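Alginate lyase, family PL7 (Zobellia galactanivorans, PDB 4BE3) probably cleaves alginate, a polymer of uronic acids, by a lyase reaction, acting exolytically as a member of polysaccharide lyase family 7. Local coordinates at residues T51-I56 against N292-E297; N63-L68 against G259-T264; W138-N143 against F212-L217; L217-T222 against G242-N247. One frame throughout, in Å; residues are numbered along the deposited sequence.

Interaction 1 (T51-I56 against N292-E297); sequences TPNSGI and NGSYAE
The side-chain amide of Asn-53 lies alongside Ser-294, its ND2 3.5 Å from Ser-294 CB, while its OD1 lies beside the Ser-294 to Tyr-295 peptide without bonding to it. Chi1 of Asn-53, -77°, sets CG beside its own backbone N, and that N in turn donates to Ser-294 O (2.9 Å) from well above the carbonyl plane. Partners beyond the contact fix both ends of the amide, Asn-262 at OD1 and Ser-92 at ND2. Next to Ser-294, Tyr-295 CB sits 3.2 Å from Thr-51 O, and its ring leads away to stack on His-90. Thr-51 and Ala-296 form an antiparallel hydrogen-bonded pair, Thr-51 N to Ala-296 O at 3.0 Å and Ala-296 N to Thr-51 O at 2.9 Å. This is the end of the 44-52/295-306 strand pair in one sheet of the beta-sandwich, where the chain leaves the strand after Pro-52. The face bearing Thr-51 and Ala-296 packs on strand 260-262 of the other sheet, while Gln-289 of helix 286-291 touches Pro-52, Asn-53 and Ser-294.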
loop_
_atom_site.group_PDB
_atom_site.type_symbol
_atom_site.label_atom_id
_atom_site.label_comp_id
_atom_site.label_asym_id
_atom_site.label_seq_id
_atom_site.Cartn_x
_atom_site.Cartn_y
_atom_site.Cartn_z
ATOM N N THR A 51 -24.522 16.427 -2.459
ATOM C CA THR A 51 -25.228 15.339 -3.137
ATOM C C THR A 51 -26.717 15.323 -2.698
ATOM O O THR A 51 -27.005 15.539 -1.522
ATOM C CB THR A 51 -24.555 13.983 -2.789
ATOM O OG1 THR A 51 -25.240 12.898 -3.404
ATOM C CG2 THR A 51 -24.588 13.684 -1.221
ATOM N N PRO A 52 -27.597 14.946 -3.592
ATOM C CA PRO A 52 -29.023 14.957 -3.144
ATOM C C PRO A 52 -29.332 13.664 -2.405
ATOM O O PRO A 52 -28.485 12.731 -2.350
ATOM C CB PRO A 52 -29.770 14.965 -4.554
ATOM C CG PRO A 52 -28.832 14.078 -5.416
ATOM C CD PRO A 52 -27.475 14.581 -5.018
ATOM N N ASN A 53 -30.568 13.580 -1.863
ATOM C CA ASN A 53 -30.963 12.362 -1.230
ATOM C C ASN A 53 -31.198 11.197 -2.226
ATOM O O ASN A 53 -30.978 10.043 -1.912
ATOM C CB ASN A 53 -32.380 12.691 -0.556
ATOM C CG ASN A 53 -32.263 13.510 0.750
ATOM O OD1 ASN A 53 -31.163 13.839 1.238
ATOM N ND2 ASN A 53 -33.494 13.859 1.320
ATOM N N SER A 54 -31.615 11.564 -3.475
ATOM C CA SER A 54 -31.830 10.537 -4.439
ATOM C C SER A 54 -31.248 11.018 -5.801
ATOM O O SER A 54 -31.784 11.934 -6.416
ATOM C CB SER A 54 -33.362 10.225 -4.490
ATOM O OG SER A 54 -33.593 9.382 -5.590
ATOM N N GLY A 55 -30.015 10.563 -6.133
ATOM C CA GLY A 55 -29.447 10.923 -7.521
ATOM C C GLY A 55 -29.226 9.560 -8.170
ATOM O O GLY A 55 -30.116 8.689 -8.109
ATOM N N ILE A 56 -28.077 9.322 -8.761
ATOM C CA ILE A 56 -27.766 7.996 -9.303
ATOM C C ILE A 56 -26.754 7.285 -8.378
ATOM O O ILE A 56 -25.698 7.862 -8.098
ATOM C CB ILE A 56 -27.211 8.098 -10.794
ATOM C CG1 ILE A 56 -28.418 8.527 -11.683
ATOM C CG2 ILE A 56 -26.726 6.735 -11.247
ATOM C CD1 ILE A 56 -28.538 10.034 -11.752
ATOM N N ASN A 292 -35.064 22.289 -1.895
ATOM C CA ASN A 292 -36.010 22.046 -0.725
ATOM C C ASN A 292 -35.294 21.271 0.414
ATOM O O ASN A 292 -35.957 20.558 1.201
ATOM C CB ASN A 292 -37.206 21.206 -1.219
ATOM C CG ASN A 292 -38.154 22.048 -2.107
ATOM O OD1 ASN A 292 -38.040 22.066 -3.350
ATOM N ND2 ASN A 292 -38.950 22.843 -1.476
ATOM N N GLY A 293 -33.971 21.378 0.525
ATOM C CA GLY A 293 -33.333 20.784 1.706
ATOM C C GLY A 293 -33.048 19.289 1.632
ATOM O O GLY A 293 -32.654 18.714 2.654
ATOM N N SER A 294 -33.298 18.649 0.507
ATOM C CA SER A 294 -33.198 17.210 0.408
ATOM C C SER A 294 -31.790 16.873 -0.155
ATOM O O SER A 294 -31.621 16.233 -1.227
ATOM C CB SER A 294 -34.294 16.702 -0.505
ATOM O OG SER A 294 -35.512 16.680 0.182
ATOM N N TYR A 295 -30.783 17.213 0.659
ATOM C CA TYR A 295 -29.404 16.917 0.241
ATOM C C TYR A 295 -28.462 17.040 1.402
ATOM O O TYR A 295 -28.831 17.514 2.523
ATOM C CB TYR A 295 -28.959 17.962 -0.836
ATOM C CG TYR A 295 -28.876 19.377 -0.320
ATOM C CD1 TYR A 295 -29.986 20.191 -0.275
ATOM C CD2 TYR A 295 -27.640 19.909 0.096
ATOM C CE1 TYR A 295 -29.928 21.520 0.159
ATOM C CE2 TYR A 295 -27.567 21.261 0.571
ATOM C CZ TYR A 295 -28.704 22.029 0.577
ATOM O OH TYR A 295 -28.619 23.353 1.001
ATOM N N ALA A 296 -27.191 16.575 1.159
ATOM C CA ALA A 296 -26.218 16.760 2.178
ATOM C C ALA A 296 -25.053 17.505 1.528
ATOM O O ALA A 296 -24.853 17.409 0.321
ATOM C CB ALA A 296 -25.702 15.337 2.593
ATOM N N GLU A 297 -24.302 18.226 2.331
ATOM C CA GLU A 297 -23.237 19.004 1.789
ATOM C C GLU A 297 -22.122 19.147 2.825
ATOM O O GLU A 297 -22.384 19.478 4.002
ATOM C CB GLU A 297 -23.809 20.435 1.494
ATOM C CG GLU A 297 -22.645 21.359 0.902
ATOM C CD GLU A 297 -23.169 22.725 0.500
ATOM O OE1 GLU A 297 -24.407 22.801 0.166
ATOM O OE2 GLU A 297 -22.415 23.751 0.499
#

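Interaction 2 (N63-L68 against G259-T264). With SRT (S,R meso-tartaric acid), chain C.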
loop_
_atom_site.group_PDB
_atom_site.type_symbol
_atom_site.label_atom_id
_atom_site.label_comp_id
_atom_site.label_asym_id
_atom_site.label_seq_id
_atom_site.Cartn_x
_atom_site.Cartn_y
_atom_site.Cartn_z
ATOM N N ASN A 63 -27.833 4.442 -1.401
ATOM C CA ASN A 63 -27.666 5.838 -1.004
ATOM C C ASN A 63 -26.790 6.551 -2.056
ATOM O O ASN A 63 -25.861 5.867 -2.669
ATOM C CB ASN A 63 -26.939 5.884 0.348
ATOM C CG ASN A 63 -27.921 5.617 1.498
ATOM O OD1 ASN A 63 -29.033 6.084 1.425
ATOM N ND2 ASN A 63 -27.482 4.933 2.577
ATOM N N THR A 64 -27.046 7.842 -2.259
ATOM C CA THR A 64 -26.358 8.624 -3.254
ATOM C C THR A 64 -25.155 9.273 -2.617
ATOM O O THR A 64 -25.116 9.523 -1.341
ATOM C CB THR A 64 -27.347 9.716 -3.679
ATOM O OG1 THR A 64 -28.489 8.998 -4.280
ATOM C CG2 THR A 64 -26.700 10.650 -4.736
ATOM N N ARG A 65 -24.079 9.446 -3.419
ATOM C CA ARG A 65 -22.875 10.082 -2.762
ATOM C C ARG A 65 -22.222 11.036 -3.787
ATOM O O ARG A 65 -22.399 10.825 -4.993
ATOM C CB ARG A 65 -21.857 8.985 -2.355
ATOM C CG ARG A 65 -21.135 8.330 -3.561
ATOM C CD ARG A 65 -20.381 7.069 -3.128
ATOM N NE ARG A 65 -21.361 5.949 -2.940
ATOM C CZ ARG A 65 -21.160 4.981 -2.073
ATOM N NH1 ARG A 65 -20.153 5.116 -1.149
ATOM N NH2 ARG A 65 -21.925 3.894 -2.056
ATOM N N THR A 66 -21.481 12.009 -3.272
ATOM C CA THR A 66 -20.415 12.663 -4.096
ATOM C C THR A 66 -19.203 12.396 -3.255
ATOM O O THR A 66 -19.087 12.995 -2.106
ATOM C CB THR A 66 -20.683 14.132 -4.198
ATOM O OG1 THR A 66 -21.888 14.319 -4.969
ATOM C CG2 THR A 66 -19.491 14.789 -4.951
ATOM N N GLU A 67 -18.329 11.434 -3.649
ATOM C CA GLU A 67 -17.349 10.977 -2.599
ATOM C C GLU A 67 -16.096 10.470 -3.387
ATOM O O GLU A 67 -16.247 9.741 -4.428
ATOM C CB GLU A 67 -18.028 9.756 -1.879
ATOM C CG GLU A 67 -17.228 9.316 -0.642
ATOM C CD GLU A 67 -17.843 8.117 0.043
ATOM O OE1 GLU A 67 -18.364 7.172 -0.654
ATOM O OE2 GLU A 67 -17.718 8.099 1.285
ATOM N N LEU A 68 -14.968 10.751 -2.790
ATOM C CA LEU A 68 -13.659 10.217 -3.372
ATOM C C LEU A 68 -13.458 8.789 -2.972
ATOM O O LEU A 68 -13.846 8.412 -1.816
ATOM C CB LEU A 68 -12.576 11.038 -2.731
ATOM C CG LEU A 68 -12.668 12.510 -2.897
ATOM C CD1 LEU A 68 -11.365 13.086 -2.253
ATOM C CD2 LEU A 68 -12.629 12.893 -4.413
ATOM N N GLY A 259 -15.826 12.288 1.651
ATOM C CA GLY A 259 -16.660 13.243 0.892
ATOM C C GLY A 259 -18.054 13.329 1.576
ATOM O O GLY A 259 -18.084 13.477 2.826
ATOM N N ALA A 260 -19.130 13.261 0.758
ATOM C CA ALA A 260 -20.504 13.305 1.287
ATOM C C ALA A 260 -21.253 12.086 0.769
ATOM O O ALA A 260 -21.731 12.084 -0.366
ATOM C CB ALA A 260 -21.167 14.593 0.846
ATOM N N TYR A 261 -21.403 11.069 1.625
ATOM C CA TYR A 261 -22.131 9.849 1.219
ATOM C C TYR A 261 -23.429 9.999 2.009
ATOM O O TYR A 261 -23.445 9.796 3.254
ATOM C CB TYR A 261 -21.283 8.670 1.738
ATOM C CG TYR A 261 -21.931 7.290 1.542
ATOM C CD1 TYR A 261 -22.963 7.078 0.605
ATOM C CD2 TYR A 261 -21.401 6.198 2.292
ATOM C CE1 TYR A 261 -23.440 5.748 0.407
ATOM C CE2 TYR A 261 -21.895 4.916 2.086
ATOM C CZ TYR A 261 -22.869 4.720 1.177
ATOM O OH TYR A 261 -23.322 3.418 1.010
ATOM N N ASN A 262 -24.462 10.366 1.309
ATOM C CA ASN A 262 -25.764 10.780 1.965
ATOM C C ASN A 262 -26.430 9.564 2.498
ATOM O O ASN A 262 -26.666 8.671 1.726
ATOM C CB ASN A 262 -26.616 11.399 0.917
ATOM C CG ASN A 262 -27.766 12.236 1.550
ATOM O OD1 ASN A 262 -27.982 12.118 2.769
ATOM N ND2 ASN A 262 -28.409 13.053 0.762
ATOM N N GLN A 263 -26.782 9.499 3.813
ATOM C CA GLN A 263 -27.476 8.282 4.205
ATOM C C GLN A 263 -28.980 8.569 4.292
ATOM O O GLN A 263 -29.719 7.660 4.663
ATOM C CB GLN A 263 -27.105 7.973 5.659
ATOM C CG GLN A 263 -25.558 7.877 5.797
ATOM C CD GLN A 263 -25.019 6.682 5.019
ATOM O OE1 GLN A 263 -24.285 6.890 3.945
ATOM N NE2 GLN A 263 -25.270 5.504 5.443
ATOM N N THR A 264 -29.419 9.730 3.838
ATOM C CA THR A 264 -30.898 9.883 3.798
ATOM C C THR A 264 -31.378 9.664 2.336
ATOM O O THR A 264 -30.935 10.305 1.397
ATOM C CB THR A 264 -31.244 11.371 4.190
ATOM O OG1 THR A 264 -30.802 11.635 5.512
ATOM C CG2 THR A 264 -32.843 11.481 4.277
HETATM O O1 SRT C . -19.350 1.133 -2.739
HETATM O O11 SRT C . -17.910 2.615 -1.717
HETATM C C1 SRT C . -18.425 1.990 -2.664
HETATM C C2 SRT C . -17.780 2.583 -3.869
HETATM O O2 SRT C . -16.340 2.697 -3.893
HETATM C C3 SRT C . -18.654 2.860 -5.065
HETATM O O3 SRT C . -18.992 4.075 -4.543
HETATM C C4 SRT C . -18.058 2.869 -6.400
HETATM O O4 SRT C . -17.849 3.914 -7.006
HETATM O O41 SRT C . -17.611 1.827 -6.877
HETATM O O HOH W 1 -29.357 4.896 4.696
HETATM O O HOH W 2 -28.959 8.827 -0.329
#
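Within the concave sheet of the PL7 beta-jelly roll, this antiparallel pairing contributes Arg-65 to the pocket that holds the meso-tartaric acid. Arg-65 and Tyr-261, a non-hydrogen-bonded pair, project from the same face, and the guanidinium lies flat on the phenol ring, centres 3.8 Å apart and planes at 18°, a stacked cation-pi contact. Tartrate O3 lies over the opposite face of the guanidinium, 3.4 Å from Arg-65 CZ, so the arginine is sandwiched between ring and ligand. With the chain bent at chi3 (77°), the guanidinium comes to lie along the ring, the two side chains pointing the same way. In its own plane, Arg-65 NH1 gives Glu-67 OE1 a 2.8 Å salt bridge, and the same carboxylate oxygen also pairs with Lys-257. Thr-66 and Ala-260, whose side chains lie on the other face, form the hydrogen-bonded pair. Farther along, Asn-262 N donates to Thr-64 O at 2.9 Å, and a water joins Asn-63 ND2 to Gln-263 O, while Asn-63 OD1 is bonded to Asn-265. Ring, carboxylate and ligand restrain the guanidinium in tilt and rotation; Arg-65 and Lys-257 beside Glu-67 probably suit the pocket to an anionic ligand, consistent with an acidic polysaccharide substrate.

Interaction 3 (W138-N143 against F212-L217); sequences WNYEIN and FTKNLL
A lysine laid over a tyrosine ring is the striking feature here: Lys-214 CE sits above the middle of the Tyr-140 ring, 3.6 Å from its centroid and only 6° off the normal, a CH-pi contact. The ammonium NZ follows over the same face at 4.4 Å from that centroid, adding a cation-pi interaction. What brings the chain there is a bend at chi2 (67°), after which it runs extended, crossing the tyrosine at about a right angle. Leu-216 approaches the same ring differently, its CD2 coming to the edge near the ring plane, 3.8 Å from Tyr-140 CE1. Two residues earlier on each strand, Trp-138 and Phe-212 form an edge-to-face (T-shaped) pair, planes at 65°. The indole turns its NE1 edge to the phenyl face, and Trp-138 NE1 comes within 3.4 Å of Phe-212 CD2. At the tyrosine end a water bridges Tyr-140 OH (2.9 Å) and Asn-215 O, while Glu-244 probably hydrogen-bonds to the hydroxyl too, at a doubtfully short distance. The strands run nearly parallel in direction, but their axes approach no closer than 10.8 Å, so side chains, with one water, bridge the gap. Such packing of one sheet's inner face on the other joins strand 133-141 to the outermost strand 210-215, as expected between the two layers of a beta-sandwich of the jelly-roll, concanavalin-like class.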
loop_
_atom_site.group_PDB
_atom_site.type_symbol
_atom_site.label_atom_id
_atom_site.label_comp_id
_atom_site.label_asym_id
_atom_site.label_seq_id
_atom_site.Cartn_x
_atom_site.Cartn_y
_atom_site.Cartn_z
ATOM N N TRP A 138 -19.215 6.875 14.920
ATOM C CA TRP A 138 -18.634 6.030 13.849
ATOM C C TRP A 138 -19.128 4.613 13.982
ATOM O O TRP A 138 -19.331 4.146 15.100
ATOM C CB TRP A 138 -17.092 6.098 13.879
ATOM C CG TRP A 138 -16.505 5.480 15.108
ATOM C CD1 TRP A 138 -16.297 6.135 16.324
ATOM C CD2 TRP A 138 -15.966 4.118 15.253
ATOM N NE1 TRP A 138 -15.634 5.306 17.190
ATOM C CE2 TRP A 138 -15.418 4.067 16.609
ATOM C CE3 TRP A 138 -15.850 3.000 14.379
ATOM C CZ2 TRP A 138 -14.798 2.915 17.148
ATOM C CZ3 TRP A 138 -15.208 1.851 14.927
ATOM C CH2 TRP A 138 -14.722 1.814 16.256
ATOM N N ASN A 139 -19.304 3.923 12.859
ATOM C CA ASN A 139 -19.915 2.559 12.905
ATOM C C ASN A 139 -18.843 1.547 12.396
ATOM O O ASN A 139 -18.091 1.887 11.431
ATOM C CB ASN A 139 -21.002 2.470 11.859
ATOM C CG ASN A 139 -22.291 3.112 12.373
ATOM O OD1 ASN A 139 -22.224 3.897 13.316
ATOM N ND2 ASN A 139 -23.473 2.802 11.682
ATOM N N TYR A 140 -18.821 0.381 13.020
ATOM C CA TYR A 140 -17.958 -0.741 12.549
ATOM C C TYR A 140 -18.951 -1.723 11.969
ATOM O O TYR A 140 -19.909 -2.113 12.708
ATOM C CB TYR A 140 -17.291 -1.347 13.804
ATOM C CG TYR A 140 -16.554 -2.629 13.408
ATOM C CD1 TYR A 140 -15.278 -2.516 12.792
ATOM C CD2 TYR A 140 -17.140 -3.899 13.660
ATOM C CE1 TYR A 140 -14.570 -3.666 12.451
ATOM C CE2 TYR A 140 -16.451 -5.085 13.299
ATOM C CZ TYR A 140 -15.161 -4.894 12.665
ATOM O OH TYR A 140 -14.477 -6.097 12.289
ATOM N N GLU A 141 -18.771 -2.219 10.718
ATOM C CA GLU A 141 -19.693 -3.238 10.241
ATOM C C GLU A 141 -18.998 -4.586 10.304
ATOM O O GLU A 141 -17.776 -4.704 9.928
ATOM C CB GLU A 141 -20.000 -2.861 8.811
ATOM C CG GLU A 141 -20.887 -3.965 8.165
ATOM C CD GLU A 141 -21.363 -3.456 6.807
ATOM O OE1 GLU A 141 -20.614 -2.796 5.992
ATOM O OE2 GLU A 141 -22.566 -3.743 6.509
ATOM N N ILE A 142 -19.666 -5.649 10.803
ATOM C CA ILE A 142 -18.955 -6.924 10.899
ATOM C C ILE A 142 -18.648 -7.492 9.533
ATOM O O ILE A 142 -19.364 -7.315 8.573
ATOM C CB ILE A 142 -19.748 -7.967 11.773
ATOM C CG1 ILE A 142 -21.190 -8.064 11.263
ATOM C CG2 ILE A 142 -19.725 -7.568 13.266
ATOM C CD1 ILE A 142 -21.875 -9.423 11.736
ATOM N N ASN A 143 -17.475 -8.174 9.442
ATOM C CA ASN A 143 -17.245 -8.935 8.229
ATOM C C ASN A 143 -17.889 -10.335 8.379
ATOM O O ASN A 143 -17.257 -11.265 8.894
ATOM C CB ASN A 143 -15.710 -9.071 8.049
ATOM C CG ASN A 143 -15.360 -9.506 6.599
ATOM O OD1 ASN A 143 -14.176 -9.778 6.248
ATOM N ND2 ASN A 143 -16.334 -9.475 5.757
ATOM N N PHE A 212 -10.071 6.154 19.809
ATOM C CA PHE A 212 -10.613 4.796 19.930
ATOM C C PHE A 212 -9.534 3.834 19.345
ATOM O O PHE A 212 -8.822 4.237 18.417
ATOM C CB PHE A 212 -11.858 4.566 19.060
ATOM C CG PHE A 212 -13.001 5.478 19.475
ATOM C CD1 PHE A 212 -13.865 5.083 20.487
ATOM C CD2 PHE A 212 -13.111 6.731 18.926
ATOM C CE1 PHE A 212 -14.909 5.976 20.910
ATOM C CE2 PHE A 212 -14.157 7.660 19.350
ATOM C CZ PHE A 212 -15.061 7.191 20.352
ATOM N N THR A 213 -9.589 2.589 19.752
ATOM C CA THR A 213 -8.674 1.534 19.161
ATOM C C THR A 213 -9.539 0.419 18.776
ATOM O O THR A 213 -10.349 -0.106 19.617
ATOM C CB THR A 213 -7.637 1.078 20.179
ATOM O OG1 THR A 213 -6.865 2.195 20.551
ATOM C CG2 THR A 213 -6.741 -0.060 19.622
ATOM N N LYS A 214 -9.461 -0.075 17.555
ATOM C CA LYS A 214 -10.278 -1.255 17.169
ATOM C C LYS A 214 -9.392 -2.203 16.331
ATOM O O LYS A 214 -8.901 -1.798 15.269
ATOM C CB LYS A 214 -11.455 -0.745 16.320
ATOM C CG LYS A 214 -12.341 -1.847 15.701
ATOM C CD LYS A 214 -13.115 -2.630 16.730
ATOM C CE LYS A 214 -13.998 -3.750 16.090
ATOM N NZ LYS A 214 -14.653 -4.616 17.163
ATOM N N ASN A 215 -9.198 -3.453 16.809
ATOM C CA ASN A 215 -8.357 -4.390 16.072
ATOM C C ASN A 215 -9.135 -4.900 14.876
ATOM O O ASN A 215 -10.233 -5.423 15.025
ATOM C CB ASN A 215 -8.090 -5.519 17.031
ATOM C CG ASN A 215 -7.056 -6.469 16.478
ATOM O OD1 ASN A 215 -6.985 -6.719 15.294
ATOM N ND2 ASN A 215 -6.269 -7.038 17.381
ATOM N N LEU A 216 -8.612 -4.727 13.660
ATOM C CA LEU A 216 -9.337 -5.237 12.480
ATOM C C LEU A 216 -8.938 -6.671 12.037
ATOM O O LEU A 216 -9.531 -7.188 11.074
ATOM C CB LEU A 216 -9.025 -4.334 11.314
ATOM C CG LEU A 216 -9.337 -2.811 11.513
ATOM C CD1 LEU A 216 -9.063 -2.047 10.186
ATOM C CD2 LEU A 216 -10.931 -2.765 11.847
ATOM N N LEU A 217 -8.046 -7.292 12.863
ATOM C CA LEU A 217 -7.563 -8.641 12.563
ATOM C C LEU A 217 -8.162 -9.713 13.438
ATOM O O LEU A 217 -7.950 -10.889 13.136
ATOM C CB LEU A 217 -6.021 -8.713 12.778
ATOM C CG LEU A 217 -5.150 -7.653 12.043
ATOM C CD1 LEU A 217 -3.626 -7.937 12.273
ATOM C CD2 LEU A 217 -5.436 -7.627 10.545
HETATM O O HOH W 3 -12.577 -6.705 14.374
#

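Interaction 4 (L217-T222 against G242-N247); sequences LKSNFT and GIEREN
Ser-219 OG donates to Glu-244 OE1 at 2.6 Å, reaching the carboxylate on its anti side and 30° out of its plane. The serine hydroxyl does double duty, since it also accepts from Phe-221 N (2.8 Å), which makes residues 219-221 an ST turn. A chi1 of 174° swings OG away from its own N and in under this turn. A water gives a second proton to Glu-244 OE1 at 2.8 Å and accepts from Asn-220 N; the other carboxylate oxygen, OE2, is held by Asn-143 N and probably by Tyr-140. Two backbone bonds flank this centre. Ser-219 N meets Glu-246 O at 3.0 Å, straight at the hydrogen (176°) but from above the carbonyl plane, and Glu-244 N donates to Phe-221 O at 2.9 Å. Outward from them, Phe-221 turns its ring edge to Glu-244 OE1, with CD2 3.8 Å away. Thr-222 CG2 lies 4.0 Å from Glu-246 CA, and Ile-243 CD1 reaches Thr-222 O at 3.4 Å. Discrete polar bonds thus join the two surface loops, together with the packing of Phe-221, Thr-222 and Ile-243. Gripped by Ser-219 OG, the water and Asn-143 N, the carboxylate is fixed in position and its anionic form is probably stabilised.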
loop_
_atom_site.group_PDB
_atom_site.type_symbol
_atom_site.label_atom_id
_atom_site.label_comp_id
_atom_site.label_asym_id
_atom_site.label_seq_id
_atom_site.Cartn_x
_atom_site.Cartn_y
_atom_site.Cartn_z
ATOM N N LEU A 217 -8.046 -7.292 12.863
ATOM C CA LEU A 217 -7.563 -8.641 12.563
ATOM C C LEU A 217 -8.162 -9.713 13.438
ATOM O O LEU A 217 -7.950 -10.889 13.136
ATOM C CB LEU A 217 -6.021 -8.713 12.778
ATOM C CG LEU A 217 -5.150 -7.653 12.043
ATOM C CD1 LEU A 217 -3.626 -7.937 12.273
ATOM C CD2 LEU A 217 -5.436 -7.627 10.545
ATOM N N LYS A 218 -8.812 -9.322 14.553
ATOM C CA LYS A 218 -9.320 -10.364 15.511
ATOM C C LYS A 218 -10.718 -9.827 15.905
ATOM O O LYS A 218 -10.862 -8.745 16.490
ATOM C CB LYS A 218 -8.439 -10.494 16.761
ATOM C CG LYS A 218 -7.151 -11.253 16.465
ATOM C CD LYS A 218 -6.089 -10.919 17.504
ATOM C CE LYS A 218 -5.113 -12.091 17.515
ATOM N NZ LYS A 218 -4.467 -12.300 18.836
ATOM N N SER A 219 -11.723 -10.604 15.595
ATOM C CA SER A 219 -13.091 -10.124 15.858
ATOM C C SER A 219 -13.447 -10.227 17.369
ATOM O O SER A 219 -13.093 -11.203 18.011
ATOM C CB SER A 219 -14.022 -11.070 15.110
ATOM O OG SER A 219 -15.356 -10.723 15.439
ATOM N N ASN A 220 -14.251 -9.297 17.865
ATOM C CA ASN A 220 -14.879 -9.340 19.166
ATOM C C ASN A 220 -16.257 -9.977 19.082
ATOM O O ASN A 220 -16.978 -10.035 20.129
ATOM C CB ASN A 220 -15.177 -7.860 19.658
ATOM C CG ASN A 220 -13.918 -7.059 20.097
ATOM O OD1 ASN A 220 -12.936 -7.654 20.609
ATOM N ND2 ASN A 220 -13.935 -5.668 19.894
ATOM N N PHE A 221 -16.683 -10.382 17.877
ATOM C CA PHE A 221 -18.105 -10.696 17.660
ATOM C C PHE A 221 -18.308 -12.089 17.061
ATOM O O PHE A 221 -19.065 -12.210 16.096
ATOM C CB PHE A 221 -18.781 -9.579 16.755
ATOM C CG PHE A 221 -18.659 -8.207 17.344
ATOM C CD1 PHE A 221 -19.109 -7.933 18.675
ATOM C CD2 PHE A 221 -18.093 -7.180 16.626
ATOM C CE1 PHE A 221 -19.019 -6.650 19.222
ATOM C CE2 PHE A 221 -18.023 -5.856 17.153
ATOM C CZ PHE A 221 -18.454 -5.594 18.441
ATOM N N THR A 222 -17.653 -13.108 17.620
ATOM C CA THR A 222 -17.568 -14.405 16.880
ATOM C C THR A 222 -18.719 -15.333 17.307
ATOM O O THR A 222 -18.887 -16.383 16.705
ATOM C CB THR A 222 -16.222 -15.087 17.092
ATOM O OG1 THR A 222 -16.095 -15.340 18.498
ATOM C CG2 THR A 222 -15.058 -14.099 16.771
ATOM N N GLY A 242 -26.202 -11.689 12.641
ATOM C CA GLY A 242 -24.977 -12.370 12.188
ATOM C C GLY A 242 -23.867 -12.380 13.205
ATOM O O GLY A 242 -23.838 -11.542 14.134
ATOM N N ILE A 243 -22.932 -13.268 12.987
ATOM C CA ILE A 243 -21.693 -13.311 13.717
ATOM C C ILE A 243 -20.562 -12.982 12.718
ATOM O O ILE A 243 -20.717 -13.124 11.470
ATOM C CB ILE A 243 -21.505 -14.640 14.475
ATOM C CG1 ILE A 243 -21.528 -15.835 13.491
ATOM C CG2 ILE A 243 -22.572 -14.702 15.620
ATOM C CD1 ILE A 243 -20.830 -17.048 14.008
ATOM N N GLU A 244 -19.422 -12.604 13.274
ATOM C CA GLU A 244 -18.306 -12.159 12.416
ATOM C C GLU A 244 -17.251 -13.239 12.314
ATOM O O GLU A 244 -17.003 -14.023 13.267
ATOM C CB GLU A 244 -17.687 -10.874 13.040
ATOM C CG GLU A 244 -16.508 -10.352 12.182
ATOM C CD GLU A 244 -16.107 -8.943 12.629
ATOM O OE1 GLU A 244 -16.028 -8.758 13.859
ATOM O OE2 GLU A 244 -15.784 -8.089 11.750
ATOM N N ARG A 245 -16.626 -13.341 11.161
ATOM C CA ARG A 245 -15.483 -14.310 11.062
ATOM C C ARG A 245 -14.412 -13.981 12.076
ATOM O O ARG A 245 -14.174 -12.799 12.401
ATOM C CB ARG A 245 -14.762 -14.161 9.829
ATOM C CG ARG A 245 -15.565 -13.986 8.676
ATOM C CD ARG A 245 -14.710 -12.914 8.114
ATOM N NE ARG A 245 -14.435 -13.211 6.778
ATOM C CZ ARG A 245 -15.241 -13.373 5.711
ATOM N NH1 ARG A 245 -16.506 -13.239 5.624
ATOM N NH2 ARG A 245 -14.632 -13.672 4.610
ATOM N N GLU A 246 -13.668 -15.022 12.451
ATOM C CA GLU A 246 -12.801 -14.944 13.598
ATOM C C GLU A 246 -11.713 -13.899 13.336
ATOM O O GLU A 246 -11.247 -13.215 14.254
ATOM C CB GLU A 246 -12.156 -16.361 13.837
ATOM C CG GLU A 246 -11.019 -16.276 14.866
ATOM C CD GLU A 246 -10.403 -17.671 15.118
ATOM O OE1 GLU A 246 -10.800 -18.639 14.444
ATOM O OE2 GLU A 246 -9.538 -17.780 15.996
ATOM N N ASN A 247 -11.309 -13.796 12.084
ATOM C CA ASN A 247 -10.173 -12.883 11.781
ATOM C C ASN A 247 -10.610 -11.587 11.163
ATOM O O ASN A 247 -9.783 -10.827 10.554
ATOM C CB ASN A 247 -9.154 -13.534 10.874
ATOM C CG ASN A 247 -8.504 -14.775 11.551
ATOM O OD1 ASN A 247 -8.388 -15.794 10.900
ATOM N ND2 ASN A 247 -8.146 -14.696 12.869
HETATM O O HOH W 4 -14.769 -7.142 15.805
#

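From the N terminus, 51-56 begins on the last residues of strand 44-52, and its partner 292-297 arrives only near the C-terminal end, so interaction 1 closes the widest loop. Interaction 2, between 63-68 and 259-264, lies within that loop and touches interaction 1, where the 65-70/260-262 pairing of one sheet packs on the 44-52/295-306 pairing of the other. Interactions 3 and 4 both fall inside the span of interaction 2 and follow in series, sharing Leu-217: the first spans the two sheets far from interaction 1, and the second ties the loop after strand 210-215 to the one leading to strand 254-258. Glu-244 couples interactions 3 and 4. No segments cross; every relation is nested or sequential.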